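Local coordinates for uncharacterized protein (Chondromyces crocatus, PDB 6I86), which is of unknown function but is encoded in the crocagin gene cluster and probably takes part in making that ribosomally derived peptide product, at residues Asn79-Glu84 / Glu122-Glu127; Phe62-Ile67 / Gly148-Trp153. All blocks are in the same frame, centred on the assembly; numbering follows the deposited sequence. Where two conformers were deposited one is given.

Interaction 1: residues Asn79-Glu84 / Glu122-Glu127; sequences NADVSE and EWSVHE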
ATOM      1  N   ASN A  79      -2.905  -4.421  16.606  1.00 30.02           N
ATOM      2  CA  ASN A  79      -2.550  -3.108  17.133  1.00 44.67           C
ATOM      3  C   ASN A  79      -3.010  -1.965  16.232  1.00 35.80           C
ATOM      4  O   ASN A  79      -2.465  -0.859  16.318  1.00 36.13           O
ATOM      5  CB  ASN A  79      -1.040  -3.017  17.363  1.00 47.51           C
ATOM      6  CG  ASN A  79      -0.230  -3.454  16.151  1.00 50.97           C
ATOM      7  OD1 ASN A  79      -0.713  -4.200  15.300  1.00 54.51           O
ATOM      8  ND2 ASN A  79       1.010  -2.981  16.069  1.00 55.20           N
ATOM      9  N   ALA A  80      -4.004  -2.205  15.379  1.00 31.78           N
ATOM     10  CA  ALA A  80      -4.476  -1.174  14.464  1.00 32.69           C
ATOM     11  C   ALA A  80      -5.139  -0.025  15.215  1.00 30.37           C
ATOM     12  O   ALA A  80      -5.935  -0.235  16.132  1.00 30.29           O
ATOM     13  CB  ALA A  80      -5.463  -1.766  13.459  1.00 32.33           C
ATOM     14  N   ASP A  81      -4.806   1.201  14.808  1.00 27.41           N
ATOM     15  CA  ASP A  81      -5.476   2.399  15.297  1.00 32.36           C
ATOM     16  C   ASP A  81      -6.534   2.914  14.334  1.00 28.17           C
ATOM     17  O   ASP A  81      -7.414   3.677  14.747  1.00 32.96           O
ATOM     18  CB  ASP A  81      -4.456   3.518  15.546  1.00 30.81           C
ATOM     19  CG  ASP A  81      -3.431   3.154  16.601  1.00 42.19           C
ATOM     20  OD1 ASP A  81      -3.835   2.696  17.688  1.00 48.25           O
ATOM     21  OD2 ASP A  81      -2.222   3.323  16.341  1.00 34.26           O
ATOM     22  N   VAL A  82      -6.457   2.523  13.063  1.00 35.92           N
ATOM     23  CA  VAL A  82      -7.377   3.000  12.043  1.00 41.64           C
ATOM     24  C   VAL A  82      -7.613   1.867  11.055  1.00 39.77           C
ATOM     25  O   VAL A  82      -6.739   1.028  10.819  1.00 37.26           O
ATOM     26  CB  VAL A  82      -6.839   4.275  11.345  1.00 41.49           C
ATOM     27  CG1 VAL A  82      -5.557   3.975  10.581  1.00 41.28           C
ATOM     28  CG2 VAL A  82      -7.897   4.887  10.429  1.00 42.12           C
ATOM     29  N   SER A  83      -8.823   1.836  10.501  1.00 33.60           N
ATOM     30  CA  SER A  83      -9.230   0.820   9.539  1.00 33.58           C
ATOM     31  C   SER A  83     -10.175   1.480   8.549  1.00 33.04           C
ATOM     32  O   SER A  83     -11.182   2.067   8.956  1.00 38.93           O
ATOM     33  CB  SER A  83      -9.911  -0.358  10.245  1.00 34.36           C
ATOM     34  OG  SER A  83     -10.494  -1.257   9.318  1.00 53.52           O
ATOM     35  N   GLU A  84      -9.854   1.403   7.261  1.00 24.92           N
ATOM     36  CA  GLU A  84     -10.722   1.997   6.255  1.00 33.09           C
ATOM     37  C   GLU A  84     -10.918   1.024   5.106  1.00 23.11           C
ATOM     38  O   GLU A  84      -9.962   0.403   4.632  1.00 22.16           O
ATOM     39  CB  GLU A  84     -10.173   3.344   5.750  1.00 35.96           C
ATOM     40  CG  GLU A  84      -9.032   3.286   4.758  1.00 50.99           C
ATOM     41  CD  GLU A  84      -8.649   4.668   4.277  1.00 51.84           C
ATOM     42  OE1 GLU A  84      -9.569   5.458   3.971  1.00 45.21           O
ATOM     43  OE2 GLU A  84      -7.441   4.966   4.206  1.00 38.25           O
ATOM     44  N   GLU A 122      -5.481  -1.306   7.127  1.00 20.70           N
ATOM     45  CA  GLU A 122      -5.309  -1.300   8.572  1.00 17.92           C
ATOM     46  C   GLU A 122      -3.945  -0.704   8.885  1.00 25.09           C
ATOM     47  O   GLU A 122      -2.938  -1.119   8.301  1.00 22.97           O
ATOM     48  CB  GLU A 122      -5.414  -2.711   9.148  1.00 21.67           C
ATOM     49  CG  GLU A 122      -6.775  -3.344   8.956  1.00 21.10           C
ATOM     50  CD  GLU A 122      -6.837  -4.764   9.474  1.00 23.25           C
ATOM     51  OE1 GLU A 122      -7.482  -4.988  10.519  1.00 23.50           O
ATOM     52  OE2 GLU A 122      -6.239  -5.657   8.834  1.00 21.42           O
ATOM     53  N   TRP A 123      -3.911   0.266   9.794  1.00 19.69           N
ATOM     54  CA  TRP A 123      -2.665   0.944  10.112  1.00 17.41           C
ATOM     55  C   TRP A 123      -2.563   1.163  11.611  1.00 22.85           C
ATOM     56  O   TRP A 123      -3.557   1.467  12.278  1.00 24.81           O
ATOM     57  CB  TRP A 123      -2.562   2.287   9.377  1.00 22.80           C
ATOM     58  CG  TRP A 123      -1.180   2.836   9.356  1.00 22.82           C
ATOM     59  CD1 TRP A 123      -0.635   3.721  10.237  1.00 25.98           C
ATOM     60  CD2 TRP A 123      -0.155   2.527   8.409  1.00 23.03           C
ATOM     61  NE1 TRP A 123       0.666   3.991   9.892  1.00 25.33           N
ATOM     62  CE2 TRP A 123       0.986   3.268   8.772  1.00 24.87           C
ATOM     63  CE3 TRP A 123      -0.091   1.698   7.286  1.00 28.12           C
ATOM     64  CZ2 TRP A 123       2.177   3.203   8.053  1.00 34.13           C
ATOM     65  CZ3 TRP A 123       1.088   1.634   6.575  1.00 31.27           C
ATOM     66  CH2 TRP A 123       2.207   2.382   6.960  1.00 28.16           C
ATOM     67  N   SER A 124      -1.353   1.002  12.134  1.00 20.44           N
ATOM     68  CA  SER A 124      -1.046   1.247  13.539  1.00 21.07           C
ATOM     69  C   SER A 124      -0.162   2.488  13.610  1.00 20.79           C
ATOM     70  O   SER A 124       1.023   2.435  13.269  1.00 20.27           O
ATOM     71  CB  SER A 124      -0.357   0.041  14.167  1.00 22.79           C
ATOM     72  OG  SER A 124       0.029   0.320  15.501  1.00 27.65           O
ATOM     73  N   VAL A 125      -0.745   3.609  14.037  1.00 22.01           N
ATOM     74  CA  VAL A 125       0.050   4.810  14.272  1.00 20.58           C
ATOM     75  C   VAL A 125       1.045   4.571  15.400  1.00 21.47           C
ATOM     76  O   VAL A 125       2.161   5.108  15.385  1.00 24.04           O
ATOM     77  CB  VAL A 125      -0.876   6.007  14.572  1.00 22.26           C
ATOM     78  CG1 VAL A 125      -0.062   7.262  14.831  1.00 23.02           C
ATOM     79  CG2 VAL A 125      -1.845   6.228  13.422  1.00 23.10           C
ATOM     80  N   HIS A 126       0.667   3.753  16.387  1.00 22.19           N
ATOM     81  CA  HIS A 126       1.584   3.419  17.473  1.00 23.57           C
ATOM     82  C   HIS A 126       2.815   2.691  16.948  1.00 26.04           C
ATOM     83  O   HIS A 126       3.947   2.997  17.340  1.00 22.84           O
ATOM     84  CB  HIS A 126       0.860   2.572  18.518  1.00 25.19           C
ATOM     85  CG  HIS A 126       1.595   2.458  19.817  1.00 40.07           C
ATOM     86  ND1 HIS A 126       2.064   1.257  20.305  1.00 36.53           N
ATOM     87  CD2 HIS A 126       1.944   3.396  20.729  1.00 45.24           C
ATOM     88  CE1 HIS A 126       2.669   1.460  21.462  1.00 42.53           C
ATOM     89  NE2 HIS A 126       2.610   2.750  21.742  1.00 45.72           N
ATOM     90  N   GLU A 127       2.613   1.721  16.055  1.00 21.54           N
ATOM     91  CA  GLU A 127       3.747   1.000  15.486  1.00 24.81           C
ATOM     92  C   GLU A 127       4.535   1.886  14.529  1.00 25.24           C
ATOM     93  O   GLU A 127       5.771   1.841  14.511  1.00 23.82           O
ATOM     94  CB  GLU A 127       3.262  -0.262  14.773  1.00 23.20           C
ATOM     95  CG  GLU A 127       4.378  -1.203  14.332  1.00 24.63           C
ATOM     96  CD  GLU A 127       5.046  -1.911  15.496  1.00 28.47           C
ATOM     97  OE1 GLU A 127       4.469  -1.922  16.603  1.00 29.84           O
ATOM     98  OE2 GLU A 127       6.148  -2.468  15.300  1.00 31.92           O
TER
HETATM   99  O   HOH W   1       2.182  -1.296  18.376  1.00 48.92           O
HETATM  100  O   HOH W   2      -9.402  -3.490  11.332  1.00 41.86           O
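Trp123 and Val82 form the last regular antiparallel pair before the two segments part, and the backbone bonds show how a strand end is adapted to a helix start. Trp123 N donates to Val82 O, a fairly straight bond (N-H...O angle 167°). In return Trp123 O accepts twice, from Val82 N at 3.2 Å and from Asp81 N at 2.8 Å. Two residues thus face one, a classic beta bulge.

Side-chain to backbone bonds take over where the strand stops. Ser124 is the N-cap of helix 125-128: its OG receives Glu127 N at 3.0 Å and gives its own proton to Asn79 O at 2.9 Å, approaching from above the carbonyl plane. With an alanine here, Asn79 O and Glu127 N are likely to lose the hydroxyl that links them, leaving the helix start uncapped by this side chain. Asp81 OD2 reaches the same helix start, accepting from His126 N at 2.9 Å, where its negative charge would suit the positive end of the helix dipole.

Water extends the polar network. One molecule accepts from Asn79 ND2, donates to Glu127 OE1 and lies at the edge of the His126 ring, in its plane; Glu127 OE1 also pairs with Lys130. A second donates to Glu122 OE1, which also accepts from Met77 N, and has a weak link to Ser83 OG.

Apolar contact is slight. Val82 CG1, held between the backbone N and carbonyl carbon (chi1 64°), meets Trp123 CB at 3.6 Å, while the indole is directed elsewhere, its NE1 bonded to Glu128 OE1.

The contact joins the start of edge strand 82-90 to the end of strand 115-123 and to helix 125-128, with strand 148-154 on the other flank of 115-123.

Interaction 2: residues Phe62-Ile67 / Gly148-Trp153; sequences FKVRCI and GIITLW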
ATOM      1  N   PHE A  62       8.976   1.882   6.833  1.00 23.72           N
ATOM      2  CA  PHE A  62       7.749   1.227   7.254  1.00 24.86           C
ATOM      3  C   PHE A  62       7.589  -0.120   6.570  1.00 25.39           C
ATOM      4  O   PHE A  62       7.867  -0.264   5.375  1.00 24.70           O
ATOM      5  CB  PHE A  62       6.543   2.123   6.969  1.00 19.27           C
ATOM      6  CG  PHE A  62       6.716   3.524   7.477  1.00 24.82           C
ATOM      7  CD1 PHE A  62       6.669   3.789   8.839  1.00 18.64           C
ATOM      8  CD2 PHE A  62       6.965   4.570   6.603  1.00 24.24           C
ATOM      9  CE1 PHE A  62       6.846   5.078   9.321  1.00 24.35           C
ATOM     10  CE2 PHE A  62       7.141   5.865   7.078  1.00 26.54           C
ATOM     11  CZ  PHE A  62       7.081   6.118   8.438  1.00 24.51           C
ATOM     12  N   LYS A  63       7.132  -1.097   7.344  1.00 20.75           N
ATOM     13  CA  LYS A  63       6.884  -2.448   6.861  1.00 17.28           C
ATOM     14  C   LYS A  63       5.390  -2.598   6.603  1.00 20.77           C
ATOM     15  O   LYS A  63       4.577  -2.428   7.519  1.00 22.20           O
ATOM     16  CB  LYS A  63       7.370  -3.480   7.878  1.00 23.89           C
ATOM     17  CG  LYS A  63       7.032  -4.922   7.530  1.00 27.04           C
ATOM     18  CD  LYS A  63       7.527  -5.883   8.610  1.00 24.36           C
ATOM     19  CE  LYS A  63       9.047  -5.926   8.672  1.00 27.52           C
ATOM     20  NZ  LYS A  63       9.537  -6.827   9.755  1.00 32.71           N
ATOM     21  N   VAL A  64       5.031  -2.906   5.360  1.00 20.35           N
ATOM     22  CA  VAL A  64       3.639  -3.045   4.952  1.00 20.72           C
ATOM     23  C   VAL A  64       3.432  -4.467   4.458  1.00 22.30           C
ATOM     24  O   VAL A  64       4.084  -4.899   3.499  1.00 18.95           O
ATOM     25  CB  VAL A  64       3.252  -2.028   3.867  1.00 21.36           C
ATOM     26  CG1 VAL A  64       1.770  -2.147   3.529  1.00 21.16           C
ATOM     27  CG2 VAL A  64       3.592  -0.616   4.316  1.00 20.14           C
ATOM     28  N   ARG A  65       2.534  -5.194   5.115  1.00 22.96           N
ATOM     29  CA  ARG A  65       2.146  -6.525   4.676  1.00 18.17           C
ATOM     30  C   ARG A  65       0.909  -6.418   3.797  1.00 18.51           C
ATOM     31  O   ARG A  65      -0.061  -5.744   4.158  1.00 23.06           O
ATOM     32  CB  ARG A  65       1.865  -7.432   5.874  1.00 19.21           C
ATOM     33  CG  ARG A  65       1.383  -8.821   5.493  1.00 22.51           C
ATOM     34  CD  ARG A  65       1.181  -9.689   6.726  1.00 22.99           C
ATOM     35  NE  ARG A  65       2.402  -9.799   7.521  1.00 27.90           N
ATOM     36  CZ  ARG A  65       2.419 -10.040   8.828  1.00 26.59           C
ATOM     37  NH1 ARG A  65       1.281 -10.199   9.488  1.00 30.89           N
ATOM     38  NH2 ARG A  65       3.573 -10.124   9.474  1.00 27.49           N
ATOM     39  N   CYS A  66       0.960  -7.045   2.625  0.63 19.36           N
ATOM     40  CA  CYS A  66      -0.164  -7.073   1.699  0.63 19.07           C
ATOM     41  C   CYS A  66      -0.653  -8.505   1.556  0.63 17.27           C
ATOM     42  O   CYS A  66       0.149  -9.424   1.360  0.63 18.06           O
ATOM     43  CB  CYS A  66       0.224  -6.508   0.335  0.63 19.02           C
ATOM     44  SG  CYS A  66      -1.175  -6.286  -0.790  0.63 22.60           S
ATOM     45  N   ILE A  67      -1.966  -8.692   1.655  1.00 19.63           N
ATOM     46  CA  ILE A  67      -2.579 -10.012   1.639  1.00 21.56           C
ATOM     47  C   ILE A  67      -3.706 -10.024   0.619  1.00 20.74           C
ATOM     48  O   ILE A  67      -4.582  -9.151   0.642  1.00 19.92           O
ATOM     49  CB  ILE A  67      -3.120 -10.400   3.029  1.00 23.85           C
ATOM     50  CG1 ILE A  67      -2.000 -10.379   4.071  1.00 22.27           C
ATOM     51  CG2 ILE A  67      -3.804 -11.760   2.983  1.00 17.36           C
ATOM     52  CD1 ILE A  67      -2.503 -10.381   5.493  1.00 18.86           C
ATOM     53  N   GLY A 148       1.476  -1.525   8.883  1.00 21.13           N
ATOM     54  CA  GLY A 148       0.140  -1.601   8.325  1.00 26.20           C
ATOM     55  C   GLY A 148      -0.042  -2.888   7.549  1.00 20.96           C
ATOM     56  O   GLY A 148       0.927  -3.539   7.143  1.00 15.74           O
ATOM     57  N   ILE A 149      -1.306  -3.257   7.357  1.00 20.95           N
ATOM     58  CA  ILE A 149      -1.673  -4.442   6.591  1.00 20.54           C
ATOM     59  C   ILE A 149      -2.727  -4.041   5.572  1.00 21.27           C
ATOM     60  O   ILE A 149      -3.762  -3.469   5.936  1.00 19.75           O
ATOM     61  CB  ILE A 149      -2.193  -5.579   7.493  1.00 21.02           C
ATOM     62  CG1 ILE A 149      -1.147  -5.954   8.548  1.00 24.08           C
ATOM     63  CG2 ILE A 149      -2.552  -6.798   6.655  1.00 18.06           C
ATOM     64  CD1 ILE A 149      -1.577  -7.085   9.462  1.00 24.85           C
ATOM     65  N   ILE A 150      -2.466  -4.336   4.302  1.00 20.12           N
ATOM     66  CA  ILE A 150      -3.387  -4.053   3.207  1.00 18.99           C
ATOM     67  C   ILE A 150      -3.952  -5.381   2.726  1.00 20.20           C
ATOM     68  O   ILE A 150      -3.209  -6.238   2.237  1.00 18.75           O
ATOM     69  CB  ILE A 150      -2.696  -3.304   2.058  1.00 18.66           C
ATOM     70  CG1 ILE A 150      -1.925  -2.102   2.602  1.00 36.24           C
ATOM     71  CG2 ILE A 150      -3.719  -2.852   1.033  1.00 22.60           C
ATOM     72  CD1 ILE A 150      -2.784  -1.177   3.435  1.00 38.25           C
ATOM     73  N   THR A 151      -5.264  -5.553   2.858  1.00 20.08           N
ATOM     74  CA  THR A 151      -5.916  -6.805   2.504  1.00 15.93           C
ATOM     75  C   THR A 151      -6.861  -6.584   1.333  1.00 21.90           C
ATOM     76  O   THR A 151      -7.699  -5.677   1.364  1.00 19.43           O
ATOM     77  CB  THR A 151      -6.683  -7.391   3.690  1.00 18.91           C
ATOM     78  OG1 THR A 151      -5.802  -7.523   4.811  1.00 19.59           O
ATOM     79  CG2 THR A 151      -7.237  -8.764   3.332  1.00 19.62           C
ATOM     80  N   LEU A 152      -6.723  -7.418   0.309  1.00 15.90           N
ATOM     81  CA  LEU A 152      -7.579  -7.386  -0.865  1.00 18.40           C
ATOM     82  C   LEU A 152      -8.457  -8.628  -0.885  1.00 22.78           C
ATOM     83  O   LEU A 152      -8.016  -9.716  -0.505  1.00 23.29           O
ATOM     84  CB  LEU A 152      -6.749  -7.329  -2.155  1.00 20.80           C
ATOM     85  CG  LEU A 152      -6.114  -6.027  -2.652  1.00 24.36           C
ATOM     86  CD1 LEU A 152      -5.112  -5.450  -1.658  1.00 27.14           C
ATOM     87  CD2 LEU A 152      -5.453  -6.258  -4.006  1.00 21.53           C
ATOM     88  N   TRP A 153      -9.701  -8.463  -1.325  1.00 18.88           N
ATOM     89  CA  TRP A 153     -10.548  -9.604  -1.636  1.00 22.06           C
ATOM     90  C   TRP A 153     -11.525  -9.185  -2.723  1.00 24.81           C
ATOM     91  O   TRP A 153     -11.830  -7.991  -2.850  1.00 26.09           O
ATOM     92  CB  TRP A 153     -11.279 -10.152  -0.393  1.00 19.77           C
ATOM     93  CG  TRP A 153     -12.267  -9.257   0.295  1.00 25.76           C
ATOM     94  CD1 TRP A 153     -13.616  -9.231   0.101  1.00 27.52           C
ATOM     95  CD2 TRP A 153     -11.991  -8.306   1.330  1.00 19.03           C
ATOM     96  NE1 TRP A 153     -14.196  -8.305   0.934  1.00 22.44           N
ATOM     97  CE2 TRP A 153     -13.219  -7.722   1.698  1.00 20.82           C
ATOM     98  CE3 TRP A 153     -10.823  -7.881   1.969  1.00 17.47           C
ATOM     99  CZ2 TRP A 153     -13.313  -6.733   2.677  1.00 25.27           C
ATOM    100  CZ3 TRP A 153     -10.917  -6.899   2.944  1.00 22.52           C
ATOM    101  CH2 TRP A 153     -12.152  -6.338   3.289  1.00 19.50           C
TER
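Ile67 and Ile149 share the same first torsion, with CG1 opposite the carbonyl carbon (chi1 -58° and -57°), but put it to different use. In Ile67 it carries the long branch to Ile149, where CD1 touches the short branch CG2 at 3.8 Å; in Ile149 it sets that CG2 facing Ile67 and sends CD1 to the Arg65 side. There Arg65 NH1 comes loosely near Ile149 CD1 (4.2 Å), which lies oblique to the guanidinium, whose charge is paired with Glu9 on strand 4-14.

On the other face the side-chain contacts are mainly apolar. Val64 has CG1 opposite its backbone N (chi1 -176°), which turns that methyl to Ile150 CG1, 3.8 Å away. Gly148 adds no side chain here and meets the neighbouring strand through its backbone.

Four backbone bonds hold the strands together, alternating in direction. Arg65 N donates to Gly148 O at 3.1 Å and receives Ile150 N at its own O, at 2.8 Å; Ile67 repeats the scheme two residues on, with Ile150 O and Leu152 N. Val64 and Cys66 bond to strand 4-14 instead.

The segments 62-67 and 148-153 run 15° apart in the same direction, with their axes 4.7 Å from each other at closest approach. Arg65, opposite Ile149, bonds to the residues flanking it, and Ile67 does the same around Thr151. That is the signature of parallel pairing, and this is the one parallel junction in an otherwise antiparallel five-stranded mixed sheet, buried near the middle of the chain.

In the fold
From the N terminus, strand 4-14 forms one edge of the mixed sheet, and strand 60-69 lies beside it. The chain then reaches 79-84 and strand 82-90 at the opposite edge, before passing through the second sheet and returning as strand 115-123. Interaction 1 closes this excursion of 37 residues. Only after helix 125-128 and a long connection does strand 148-154 enter between 60-69 and 115-123, so interaction 2 closes a wider loop of 80 residues that contains the smaller one without crossing it. The two contacts meet directly: Glu122 O probably accepts from Ile149 N, and Trp123 packs on Gly148 and Val64, tying the central parallel pair to the outer antiparallel pair 82-90/115-123.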